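Long-range contacts in protein SMG-7 (Caenorhabditis elegans, PDB 3ZHE), which works with SMG-5, with which it forms a heterodimer containing two 14-3-3-like domains, in nonsense-mediated mRNA decay, and probably binds phosphorylated peptides: residues B[96-101]-B[124-129]; B[128-133]-B[154-159]; B[286-291]-B[326-331]; B[290-295]-B[320-325]. One frame throughout, in Å; residues are numbered along the deposited sequence.

Interaction 1 of 4, residues B[96-101]-B[124-129]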
loop_
_atom_site.group_PDB
_atom_site.type_symbol
_atom_site.label_atom_id
_atom_site.label_comp_id
_atom_site.label_asym_id
_atom_site.label_seq_id
_atom_site.Cartn_x
_atom_site.Cartn_y
_atom_site.Cartn_z
ATOM N N PRO B 96 -6.973 1.679 8.182
ATOM C CA PRO B 96 -5.694 2.029 8.808
ATOM C C PRO B 96 -4.498 1.469 8.049
ATOM O O PRO B 96 -4.608 0.425 7.407
ATOM C CB PRO B 96 -5.790 1.357 10.180
ATOM C CG PRO B 96 -7.251 1.282 10.459
ATOM C CD PRO B 96 -7.885 1.010 9.127
ATOM N N ASN B 97 -3.370 2.169 8.121
ATOM C CA ASN B 97 -2.126 1.679 7.547
ATOM C C ASN B 97 -1.583 0.531 8.380
ATOM O O ASN B 97 -1.560 0.609 9.607
ATOM C CB ASN B 97 -1.088 2.798 7.480
ATOM C CG ASN B 97 0.279 2.299 7.049
ATOM O OD1 ASN B 97 0.581 2.236 5.859
ATOM N ND2 ASN B 97 1.116 1.945 8.019
ATOM N N TYR B 98 -1.140 -0.530 7.715
ATOM C CA TYR B 98 -0.592 -1.685 8.416
ATOM C C TYR B 98 0.861 -1.962 8.029
ATOM O O TYR B 98 1.399 -3.029 8.325
ATOM C CB TYR B 98 -1.457 -2.924 8.174
ATOM C CG TYR B 98 -2.795 -2.897 8.883
ATOM C CD1 TYR B 98 -2.908 -3.288 10.211
ATOM C CD2 TYR B 98 -3.944 -2.480 8.225
ATOM C CE1 TYR B 98 -4.129 -3.264 10.864
ATOM C CE2 TYR B 98 -5.169 -2.452 8.867
ATOM C CZ TYR B 98 -5.256 -2.845 10.187
ATOM O OH TYR B 98 -6.472 -2.818 10.831
ATOM N N GLY B 99 1.492 -0.992 7.370
ATOM C CA GLY B 99 2.881 -1.115 6.965
ATOM C C GLY B 99 3.121 -0.674 5.533
ATOM O O GLY B 99 2.395 -1.078 4.623
ATOM N N ASN B 100 4.143 0.154 5.331
ATOM C CA ASN B 100 4.498 0.626 3.994
ATOM C C ASN B 100 5.202 -0.437 3.160
ATOM O O ASN B 100 5.521 -0.211 1.992
ATOM C CB ASN B 100 5.356 1.888 4.063
ATOM C CG ASN B 100 4.528 3.148 4.222
ATOM O OD1 ASN B 100 3.343 3.175 3.889
ATOM N ND2 ASN B 100 5.153 4.204 4.726
ATOM N N ASP B 101 5.446 -1.592 3.768
ATOM C CA ASP B 101 5.995 -2.727 3.043
ATOM C C ASP B 101 4.884 -3.425 2.266
ATOM O O ASP B 101 5.148 -4.173 1.325
ATOM C CB ASP B 101 6.676 -3.704 4.003
ATOM C CG ASP B 101 5.730 -4.241 5.059
ATOM O OD1 ASP B 101 4.878 -3.469 5.548
ATOM O OD2 ASP B 101 5.842 -5.437 5.398
ATOM N N ASN B 124 -12.451 -5.615 12.594
ATOM C CA ASN B 124 -12.922 -5.881 11.240
ATOM C C ASN B 124 -11.865 -5.580 10.185
ATOM O O ASN B 124 -11.591 -6.408 9.317
ATOM C CB ASN B 124 -14.184 -5.065 10.949
ATOM C CG ASN B 124 -15.333 -5.415 11.873
ATOM O OD1 ASN B 124 -15.543 -6.580 12.208
ATOM N ND2 ASN B 124 -16.086 -4.403 12.290
ATOM N N SER B 125 -11.273 -4.393 10.267
ATOM C CA SER B 125 -10.261 -3.971 9.304
ATOM C C SER B 125 -9.016 -4.847 9.379
ATOM O O SER B 125 -8.431 -5.191 8.351
ATOM C CB SER B 125 -9.888 -2.501 9.515
ATOM O OG SER B 125 -9.263 -2.305 10.771
ATOM N N ARG B 126 -8.616 -5.205 10.597
ATOM C CA ARG B 126 -7.450 -6.062 10.791
ATOM C C ARG B 126 -7.660 -7.432 10.150
ATOM O O ARG B 126 -6.870 -7.859 9.296
ATOM C CB ARG B 126 -7.126 -6.207 12.283
ATOM C CG ARG B 126 -5.849 -6.986 12.570
ATOM C CD ARG B 126 -5.435 -6.876 14.032
ATOM N NE ARG B 126 -5.249 -5.487 14.445
ATOM C CZ ARG B 126 -4.127 -4.796 14.271
ATOM N NH1 ARG B 126 -3.079 -5.361 13.686
ATOM N NH2 ARG B 126 -4.051 -3.536 14.679
ATOM N N VAL B 127 -8.734 -8.109 10.553
ATOM C CA VAL B 127 -9.055 -9.429 10.016
ATOM C C VAL B 127 -9.214 -9.390 8.496
ATOM O O VAL B 127 -8.709 -10.264 7.789
ATOM C CB VAL B 127 -10.339 -10.005 10.649
ATOM C CG1 VAL B 127 -10.680 -11.354 10.038
ATOM C CG2 VAL B 127 -10.179 -10.130 12.157
ATOM N N PHE B 128 -9.904 -8.365 8.001
ATOM C CA PHE B 128 -10.136 -8.216 6.566
ATOM C C PHE B 128 -8.838 -8.053 5.782
ATOM O O PHE B 128 -8.586 -8.789 4.827
ATOM C CB PHE B 128 -11.065 -7.035 6.281
ATOM C CG PHE B 128 -11.201 -6.714 4.821
ATOM C CD1 PHE B 128 -12.003 -7.488 4.004
ATOM C CD2 PHE B 128 -10.526 -5.639 4.266
ATOM C CE1 PHE B 128 -12.128 -7.199 2.661
ATOM C CE2 PHE B 128 -10.647 -5.345 2.925
ATOM C CZ PHE B 128 -11.449 -6.128 2.121
ATOM N N MET B 129 -8.025 -7.080 6.184
ATOM C CA MET B 129 -6.755 -6.825 5.516
ATOM C C MET B 129 -5.863 -8.062 5.530
ATOM O O MET B 129 -5.290 -8.441 4.501
ATOM C CB MET B 129 -6.037 -5.633 6.154
ATOM C CG MET B 129 -5.916 -4.436 5.227
ATOM S SD MET B 129 -4.887 -4.812 3.795
ATOM C CE MET B 129 -5.809 -4.008 2.492
#
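Y98 leaves the loop that follows helix 68-92 and lays its ring against S125, R126 and M129 of helix 122-142, joining loop to helix in the N-terminal, 14-3-3-like part of this all-helical chain. The polar contact is a single hydrogen bond, from Y98 OH to S125 OG over 2.8 Å. S125 OG is also hydrogen-bonded to K122 O, so the phenol ties into the helix's own first turns, and P96 CD lies in van der Waals contact with the same hydroxyl, 3.9 Å from S125 OG. The charged neighbour is R126. Its chain sets out with CG anti to N (chi1 -175°), then bends at chi3 (-57°), which brings one face of the guanidinium over the rim of the phenol at CE1. The two planes stand 88° apart, with R126 CZ 3.7 Å from Y98 CE1 and near the ring plane, so this is an edge contact rather than a stack. A phenylalanine here would probably leave S125 OG without its tyrosine donor and the loop without its hydrogen bond to the helix. The apolar contact is slighter: diagonally across the ring from CE1, M129 CG comes obliquely to Y98 CD2 at 4.1 Å.

Interaction 2 of 4, residues B[128-133]-B[154-159]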
loop_
_atom_site.group_PDB
_atom_site.type_symbol
_atom_site.label_atom_id
_atom_site.label_comp_id
_atom_site.label_asym_id
_atom_site.label_seq_id
_atom_site.Cartn_x
_atom_site.Cartn_y
_atom_site.Cartn_z
ATOM N N PHE B 128 -9.904 -8.365 8.001
ATOM C CA PHE B 128 -10.136 -8.216 6.566
ATOM C C PHE B 128 -8.838 -8.053 5.782
ATOM O O PHE B 128 -8.586 -8.789 4.827
ATOM C CB PHE B 128 -11.065 -7.035 6.281
ATOM C CG PHE B 128 -11.201 -6.714 4.821
ATOM C CD1 PHE B 128 -12.003 -7.488 4.004
ATOM C CD2 PHE B 128 -10.526 -5.639 4.266
ATOM C CE1 PHE B 128 -12.128 -7.199 2.661
ATOM C CE2 PHE B 128 -10.647 -5.345 2.925
ATOM C CZ PHE B 128 -11.449 -6.128 2.121
ATOM N N MET B 129 -8.025 -7.080 6.184
ATOM C CA MET B 129 -6.755 -6.825 5.516
ATOM C C MET B 129 -5.863 -8.062 5.530
ATOM O O MET B 129 -5.290 -8.441 4.501
ATOM C CB MET B 129 -6.037 -5.633 6.154
ATOM C CG MET B 129 -5.916 -4.436 5.227
ATOM S SD MET B 129 -4.887 -4.812 3.795
ATOM C CE MET B 129 -5.809 -4.008 2.492
ATOM N N ALA B 130 -5.766 -8.700 6.694
ATOM C CA ALA B 130 -4.980 -9.922 6.826
ATOM C C ALA B 130 -5.479 -11.024 5.892
ATOM O O ALA B 130 -4.680 -11.739 5.284
ATOM C CB ALA B 130 -4.992 -10.404 8.261
ATOM N N TYR B 131 -6.797 -11.153 5.778
ATOM C CA TYR B 131 -7.386 -12.188 4.935
ATOM C C TYR B 131 -7.104 -11.927 3.456
ATOM O O TYR B 131 -6.692 -12.827 2.723
ATOM C CB TYR B 131 -8.892 -12.295 5.180
ATOM C CG TYR B 131 -9.525 -13.515 4.548
ATOM C CD1 TYR B 131 -9.534 -14.734 5.210
ATOM C CD2 TYR B 131 -10.110 -13.446 3.291
ATOM C CE1 TYR B 131 -10.109 -15.852 4.639
ATOM C CE2 TYR B 131 -10.689 -14.561 2.710
ATOM C CZ TYR B 131 -10.685 -15.760 3.390
ATOM O OH TYR B 131 -11.259 -16.873 2.819
ATOM N N VAL B 132 -7.331 -10.689 3.028
ATOM C CA VAL B 132 -7.052 -10.277 1.655
ATOM C C VAL B 132 -5.594 -10.547 1.289
ATOM O O VAL B 132 -5.301 -11.110 0.228
ATOM C CB VAL B 132 -7.385 -8.783 1.442
ATOM C CG1 VAL B 132 -6.778 -8.271 0.143
ATOM C CG2 VAL B 132 -8.892 -8.567 1.465
ATOM N N LEU B 133 -4.686 -10.157 2.180
ATOM C CA LEU B 133 -3.263 -10.420 1.982
ATOM C C LEU B 133 -2.970 -11.919 1.890
ATOM O O LEU B 133 -2.172 -12.357 1.053
ATOM C CB LEU B 133 -2.442 -9.784 3.107
ATOM C CG LEU B 133 -2.373 -8.256 3.087
ATOM C CD1 LEU B 133 -1.702 -7.724 4.343
ATOM C CD2 LEU B 133 -1.642 -7.781 1.842
ATOM N N GLU B 154 3.744 -13.320 4.923
ATOM C CA GLU B 154 4.371 -12.772 6.122
ATOM C C GLU B 154 3.637 -11.526 6.603
ATOM O O GLU B 154 3.437 -11.338 7.808
ATOM C CB GLU B 154 5.847 -12.457 5.867
ATOM C CG GLU B 154 6.731 -13.684 5.698
ATOM C CD GLU B 154 8.148 -13.327 5.289
ATOM O OE1 GLU B 154 8.427 -12.125 5.103
ATOM O OE2 GLU B 154 8.980 -14.249 5.153
ATOM N N GLN B 155 3.235 -10.678 5.659
ATOM C CA GLN B 155 2.450 -9.496 5.998
ATOM C C GLN B 155 1.137 -9.902 6.664
ATOM O O GLN B 155 0.804 -9.411 7.744
ATOM C CB GLN B 155 2.188 -8.642 4.754
ATOM C CG GLN B 155 3.435 -7.975 4.188
ATOM C CD GLN B 155 3.178 -7.250 2.880
ATOM O OE1 GLN B 155 2.039 -7.145 2.427
ATOM N NE2 GLN B 155 4.243 -6.748 2.264
ATOM N N SER B 156 0.414 -10.815 6.020
ATOM C CA SER B 156 -0.842 -11.343 6.546
ATOM C C SER B 156 -0.675 -11.901 7.956
ATOM O O SER B 156 -1.486 -11.626 8.842
ATOM C CB SER B 156 -1.385 -12.430 5.613
ATOM O OG SER B 156 -2.426 -13.174 6.222
ATOM N N CYS B 157 0.384 -12.681 8.154
ATOM C CA CYS B 157 0.694 -13.261 9.455
ATOM C C CYS B 157 0.948 -12.178 10.499
ATOM O O CYS B 157 0.521 -12.303 11.646
ATOM C CB CYS B 157 1.910 -14.185 9.352
ATOM S SG CYS B 157 2.380 -14.987 10.901
ATOM N N ARG B 158 1.639 -11.115 10.096
ATOM C CA ARG B 158 1.923 -10.011 11.009
ATOM C C ARG B 158 0.648 -9.284 11.421
ATOM O O ARG B 158 0.459 -8.969 12.596
ATOM C CB ARG B 158 2.911 -9.017 10.391
ATOM C CG ARG B 158 3.309 -7.891 11.341
ATOM C CD ARG B 158 4.296 -6.915 10.716
ATOM N NE ARG B 158 3.667 -6.031 9.738
ATOM C CZ ARG B 158 4.001 -5.984 8.454
ATOM N NH1 ARG B 158 4.964 -6.767 7.990
ATOM N NH2 ARG B 158 3.376 -5.150 7.634
ATOM N N ILE B 159 -0.225 -9.023 10.451
ATOM C CA ILE B 159 -1.459 -8.290 10.722
ATOM C C ILE B 159 -2.380 -9.077 11.652
ATOM O O ILE B 159 -2.892 -8.541 12.636
ATOM C CB ILE B 159 -2.218 -7.926 9.428
ATOM C CG1 ILE B 159 -1.277 -7.274 8.414
ATOM C CG2 ILE B 159 -3.389 -7.007 9.739
ATOM C CD1 ILE B 159 -0.417 -6.172 8.989
#
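The predicted TPR repeat spanning 130-163 has its two helices side by side here, meeting through A130 and L133 on helix 122-142 and Q155, S156 and I159 on helix 146-159. The short segments run nearly antiparallel, at 160°, with axes 8.1 Å apart. Small residues make that spacing possible: the CA atoms of A130 and S156 come within 4.4 Å. S156 turns its OG anti to its own N (chi1 167°), and from there it donates to A130 O at 2.8 Å, approaching from above the carbonyl plane. The buried hydroxyl is thus satisfied by the backbone of the opposing helix. Around this bond the packing is apolar. A130 CB rests on I159 CB at 3.9 Å, and I159 CG2 also reaches it. L133 lies one turn further along: its CB meets S156 CB at 3.8 Å, while its CD1 sits 4.1 Å from I159 CG1 and also touches Q155 CB. The L133 and Q155 side chains cross at about a right angle. Beyond the pair, V166 of helix 164-176 packs on S156. Close antiparallel helices with small residues at the crossing are what a TPR-like helical hairpin is built on.

Interaction 3 of 4, residues B[286-291]-B[326-331]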
loop_
_atom_site.group_PDB
_atom_site.type_symbol
_atom_site.label_atom_id
_atom_site.label_comp_id
_atom_site.label_asym_id
_atom_site.label_seq_id
_atom_site.Cartn_x
_atom_site.Cartn_y
_atom_site.Cartn_z
ATOM N N THR B 286 14.283 -36.093 27.856
ATOM C CA THR B 286 15.727 -35.976 27.667
ATOM C C THR B 286 16.075 -34.723 26.867
ATOM O O THR B 286 16.843 -33.864 27.334
ATOM C CB THR B 286 16.306 -37.212 26.949
ATOM O OG1 THR B 286 15.993 -38.392 27.697
ATOM C CG2 THR B 286 17.818 -37.095 26.810
ATOM N N ILE B 287 15.498 -34.616 25.671
ATOM C CA ILE B 287 15.758 -33.455 24.811
ATOM C C ILE B 287 15.447 -32.135 25.520
ATOM O O ILE B 287 16.283 -31.222 25.579
ATOM C CB ILE B 287 14.937 -33.518 23.508
ATOM C CG1 ILE B 287 15.321 -34.754 22.694
ATOM C CG2 ILE B 287 15.138 -32.252 22.686
ATOM C CD1 ILE B 287 14.586 -34.866 21.377
ATOM N N TRP B 288 14.235 -32.063 26.061
ATOM C CA TRP B 288 13.731 -30.891 26.766
ATOM C C TRP B 288 14.669 -30.441 27.880
ATOM O O TRP B 288 15.041 -29.270 27.952
ATOM C CB TRP B 288 12.358 -31.209 27.355
ATOM C CG TRP B 288 11.531 -30.017 27.679
ATOM C CD1 TRP B 288 11.504 -29.335 28.859
ATOM C CD2 TRP B 288 10.592 -29.368 26.816
ATOM N NE1 TRP B 288 10.609 -28.296 28.782
ATOM C CE2 TRP B 288 10.036 -28.295 27.538
ATOM C CE3 TRP B 288 10.171 -29.589 25.501
ATOM C CZ2 TRP B 288 9.079 -27.446 26.989
ATOM C CZ3 TRP B 288 9.222 -28.742 24.958
ATOM C CH2 TRP B 288 8.688 -27.684 25.702
ATOM N N CYS B 289 15.050 -31.377 28.745
ATOM C CA CYS B 289 15.928 -31.063 29.868
ATOM C C CYS B 289 17.316 -30.615 29.418
ATOM O O CYS B 289 17.881 -29.675 29.987
ATOM C CB CYS B 289 16.034 -32.249 30.831
ATOM S SG CYS B 289 14.594 -32.461 31.900
ATOM N N THR B 290 17.863 -31.282 28.404
ATOM C CA THR B 290 19.153 -30.871 27.853
ATOM C C THR B 290 19.096 -29.415 27.384
ATOM O O THR B 290 19.959 -28.591 27.734
ATOM C CB THR B 290 19.587 -31.774 26.682
ATOM O OG1 THR B 290 19.844 -33.099 27.167
ATOM C CG2 THR B 290 20.846 -31.230 26.024
ATOM N N ALA B 291 18.060 -29.107 26.608
ATOM C CA ALA B 291 17.832 -27.748 26.125
ATOM C C ALA B 291 17.715 -26.751 27.278
ATOM O O ALA B 291 18.287 -25.660 27.226
ATOM C CB ALA B 291 16.589 -27.700 25.252
ATOM N N PRO B 326 6.260 -28.116 33.083
ATOM C CA PRO B 326 6.887 -28.298 34.397
ATOM C C PRO B 326 7.149 -29.765 34.724
ATOM O O PRO B 326 8.182 -30.092 35.308
ATOM C CB PRO B 326 5.839 -27.735 35.364
ATOM C CG PRO B 326 5.024 -26.799 34.541
ATOM C CD PRO B 326 4.957 -27.435 33.190
ATOM N N LYS B 327 6.213 -30.632 34.347
ATOM C CA LYS B 327 6.316 -32.060 34.630
ATOM C C LYS B 327 7.527 -32.692 33.950
ATOM O O LYS B 327 8.030 -33.724 34.395
ATOM C CB LYS B 327 5.037 -32.782 34.201
ATOM N N LEU B 328 7.990 -32.069 32.873
ATOM C CA LEU B 328 9.164 -32.553 32.156
ATOM C C LEU B 328 10.456 -32.110 32.834
ATOM O O LEU B 328 11.508 -32.718 32.639
ATOM C CB LEU B 328 9.147 -32.072 30.703
ATOM C CG LEU B 328 8.236 -32.814 29.724
ATOM C CD1 LEU B 328 8.309 -32.182 28.343
ATOM C CD2 LEU B 328 8.621 -34.281 29.660
ATOM N N LEU B 329 10.370 -31.052 33.635
ATOM C CA LEU B 329 11.551 -30.470 34.268
ATOM C C LEU B 329 11.808 -30.996 35.679
ATOM O O LEU B 329 12.757 -30.575 36.341
ATOM C CB LEU B 329 11.457 -28.942 34.280
ATOM C CG LEU B 329 11.589 -28.260 32.918
ATOM C CD1 LEU B 329 11.590 -26.747 33.070
ATOM C CD2 LEU B 329 12.849 -28.732 32.208
ATOM N N ARG B 330 10.961 -31.912 36.136
ATOM C CA ARG B 330 11.176 -32.572 37.417
ATOM C C ARG B 330 12.432 -33.433 37.351
ATOM O O ARG B 330 12.691 -34.086 36.341
ATOM C CB ARG B 330 9.979 -33.453 37.782
ATOM C CG ARG B 330 8.682 -32.707 38.047
ATOM C CD ARG B 330 7.529 -33.693 38.194
ATOM N NE ARG B 330 6.258 -33.032 38.472
ATOM C CZ ARG B 330 5.078 -33.644 38.445
ATOM N NH1 ARG B 330 5.004 -34.934 38.143
ATOM N NH2 ARG B 330 3.971 -32.967 38.713
ATOM N N GLY B 331 13.215 -33.429 38.426
ATOM C CA GLY B 331 14.389 -34.278 38.503
ATOM C C GLY B 331 15.710 -33.540 38.402
ATOM O O GLY B 331 16.741 -34.043 38.848
#
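W288, on helix 277-304, is met by two consecutive leucines of the 326-331 segment, one over its ring and one at its rim. L328 CD1 sits above a face of the indole, 4.0 Å from the centroid of the five-membered ring and 17° off its normal, a CH-pi contact. L329 instead brings CD2 into the plane of the ring, 3.7 Å from W288 CD1. The same methyl is 4.1 Å from C289 SG, so L329 fits between two neighbouring side chains of the helix. The indole swings out this way because its CG lies anti to N (chi1 -160°). Further out, W288 NE1 is hydrogen-bonded to L322 O, which helps to hold the indole in this orientation, and L263 and M264 of helix 257-270 pack against the same tryptophan. L328 also touches Y267 of that helix, and I387 of helix 377-389 backs L329. An alanine in place of W288 would probably open a gap beneath L328 and beside L329, and L322 O would lose its indole donor. With no hydrogen bond between the two segments, the contact rests on shape and burial, while the tryptophan's one polar atom finds its partner on the chain just ahead of the loop.

Interaction 4 of 4, residues B[290-295]-B[320-325]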
loop_
_atom_site.group_PDB
_atom_site.type_symbol
_atom_site.label_atom_id
_atom_site.label_comp_id
_atom_site.label_asym_id
_atom_site.label_seq_id
_atom_site.Cartn_x
_atom_site.Cartn_y
_atom_site.Cartn_z
ATOM N N THR B 290 17.863 -31.282 28.404
ATOM C CA THR B 290 19.153 -30.871 27.853
ATOM C C THR B 290 19.096 -29.415 27.384
ATOM O O THR B 290 19.959 -28.591 27.734
ATOM C CB THR B 290 19.587 -31.774 26.682
ATOM O OG1 THR B 290 19.844 -33.099 27.167
ATOM C CG2 THR B 290 20.846 -31.230 26.024
ATOM N N ALA B 291 18.060 -29.107 26.608
ATOM C CA ALA B 291 17.832 -27.748 26.125
ATOM C C ALA B 291 17.715 -26.751 27.278
ATOM O O ALA B 291 18.287 -25.660 27.226
ATOM C CB ALA B 291 16.589 -27.700 25.252
ATOM N N TYR B 292 16.976 -27.138 28.314
ATOM C CA TYR B 292 16.780 -26.297 29.494
ATOM C C TYR B 292 18.119 -25.956 30.144
ATOM O O TYR B 292 18.398 -24.793 30.445
ATOM C CB TYR B 292 15.855 -27.001 30.494
ATOM C CG TYR B 292 15.453 -26.163 31.689
ATOM C CD1 TYR B 292 14.803 -24.945 31.524
ATOM C CD2 TYR B 292 15.698 -26.602 32.984
ATOM C CE1 TYR B 292 14.426 -24.181 32.617
ATOM C CE2 TYR B 292 15.323 -25.848 34.081
ATOM C CZ TYR B 292 14.687 -24.639 33.892
ATOM O OH TYR B 292 14.314 -23.884 34.982
ATOM N N ARG B 293 18.946 -26.979 30.342
ATOM C CA ARG B 293 20.284 -26.801 30.901
ATOM C C ARG B 293 21.124 -25.831 30.077
ATOM O O ARG B 293 21.608 -24.813 30.593
ATOM C CB ARG B 293 21.003 -28.148 30.982
ATOM C CG ARG B 293 20.518 -29.062 32.091
ATOM C CD ARG B 293 20.950 -30.495 31.829
ATOM N NE ARG B 293 21.139 -31.251 33.063
ATOM C CZ ARG B 293 21.395 -32.554 33.105
ATOM N NH1 ARG B 293 21.481 -33.251 31.981
ATOM N NH2 ARG B 293 21.556 -33.161 34.273
ATOM N N SER B 294 21.292 -26.152 28.795
ATOM C CA SER B 294 22.120 -25.338 27.905
ATOM C C SER B 294 21.667 -23.877 27.863
ATOM O O SER B 294 22.483 -22.955 27.981
ATOM C CB SER B 294 22.132 -25.933 26.493
ATOM O OG SER B 294 22.894 -25.137 25.602
ATOM N N LEU B 295 20.362 -23.674 27.705
ATOM C CA LEU B 295 19.794 -22.330 27.648
ATOM C C LEU B 295 20.024 -21.571 28.952
ATOM O O LEU B 295 20.390 -20.393 28.937
ATOM C CB LEU B 295 18.298 -22.391 27.332
ATOM C CG LEU B 295 17.597 -21.045 27.146
ATOM C CD1 LEU B 295 18.214 -20.288 25.987
ATOM C CD2 LEU B 295 16.109 -21.245 26.922
ATOM N N ALA B 320 10.610 -19.335 28.426
ATOM C CA ALA B 320 9.229 -19.340 28.893
ATOM C C ALA B 320 8.444 -20.476 28.248
ATOM O O ALA B 320 7.525 -21.029 28.853
ATOM C CB ALA B 320 8.568 -18.001 28.609
ATOM N N LEU B 321 8.812 -20.822 27.017
ATOM C CA LEU B 321 8.210 -21.956 26.327
ATOM C C LEU B 321 8.619 -23.259 27.000
ATOM O O LEU B 321 7.810 -24.176 27.148
ATOM C CB LEU B 321 8.621 -21.978 24.853
ATOM C CG LEU B 321 7.906 -20.998 23.922
ATOM C CD1 LEU B 321 8.342 -21.216 22.480
ATOM C CD2 LEU B 321 6.395 -21.133 24.057
ATOM N N LEU B 322 9.883 -23.334 27.406
ATOM C CA LEU B 322 10.390 -24.500 28.118
ATOM C C LEU B 322 9.690 -24.670 29.463
ATOM O O LEU B 322 9.529 -25.787 29.956
ATOM C CB LEU B 322 11.904 -24.400 28.312
ATOM C CG LEU B 322 12.756 -24.575 27.054
ATOM C CD1 LEU B 322 14.233 -24.419 27.377
ATOM C CD2 LEU B 322 12.485 -25.929 26.423
ATOM N N LEU B 323 9.261 -23.554 30.043
ATOM C CA LEU B 323 8.583 -23.569 31.334
ATOM C C LEU B 323 7.121 -23.996 31.225
ATOM O O LEU B 323 6.439 -24.158 32.237
ATOM C CB LEU B 323 8.682 -22.196 32.006
ATOM C CG LEU B 323 9.699 -22.063 33.142
ATOM C CD1 LEU B 323 11.052 -22.632 32.742
ATOM C CD2 LEU B 323 9.833 -20.609 33.561
ATOM N N CYS B 324 6.645 -24.181 29.997
ATOM C CA CYS B 324 5.262 -24.590 29.768
ATOM C C CYS B 324 5.051 -26.070 30.066
ATOM O O CYS B 324 3.919 -26.553 30.077
ATOM C CB CYS B 324 4.834 -24.283 28.331
ATOM S SG CYS B 324 4.614 -22.527 27.975
ATOM N N ALA B 325 6.146 -26.784 30.305
ATOM C CA ALA B 325 6.080 -28.202 30.642
ATOM C C ALA B 325 6.841 -28.497 31.933
ATOM O O ALA B 325 7.937 -29.059 31.894
ATOM C CB ALA B 325 6.626 -29.038 29.500
#
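Y292 and L322 bring their CA atoms to 6.8 Å, the nearest backbone approach, where helix 277-304 runs past helix 313-322 and the type I beta turn from L322 to A325. These two successive helices form a helical hairpin in the C-terminal, all-helical part of the protein, and their interface here is wholly apolar. L322 carries most of it. With CG anti to its carbonyl carbon (chi1 -71°) and the chain straight beyond (chi2 179°), it pushes CD1 into the groove between Y292 and L295. That methyl packs 3.7 Å from L295 CD2 and 3.8 Å from Y292 CA, and it also touches the edge of the Y292 ring, near its plane, 4.2 Å from CD1. A291 borders the same methyl through its backbone carbonyl carbon. One methyl thus fills a notch made by three residues spread over a turn of the opposing helix. Beyond the two segments, L319 packs against both Y292 and L295, while L384 of helix 377-389 touches Y292 and L323, so a third helix closes over this end of the hairpin. L323, the next residue along the turn, takes the outer part of the phenol: its side chain crosses that of Y292 obliquely, and its CD1 lies 3.7 Å from Y292 CE1 and 4.2 Å from Y292 OH.

In the fold
From the N terminus, interaction 1 comes first, closing the loop after helix 68-92 onto helix 122-142. Interaction 2 starts on the stretch where it ends, sharing F128 and M129, and folds that helix against helix 146-159. The salt bridge from D101 to R158 joins the two directly, so the loop touches both helices. Interactions 3 and 4 both open only after interaction 2 has closed, their centres about 36 and 31 Å from its centre. Both start from helix 277-304, and 290-295 with 320-325 nests inside 286-291 with 326-331. Together they tie that helix to helix 313-322 and its following loop, giving two tight clusters in separate regions of the fold.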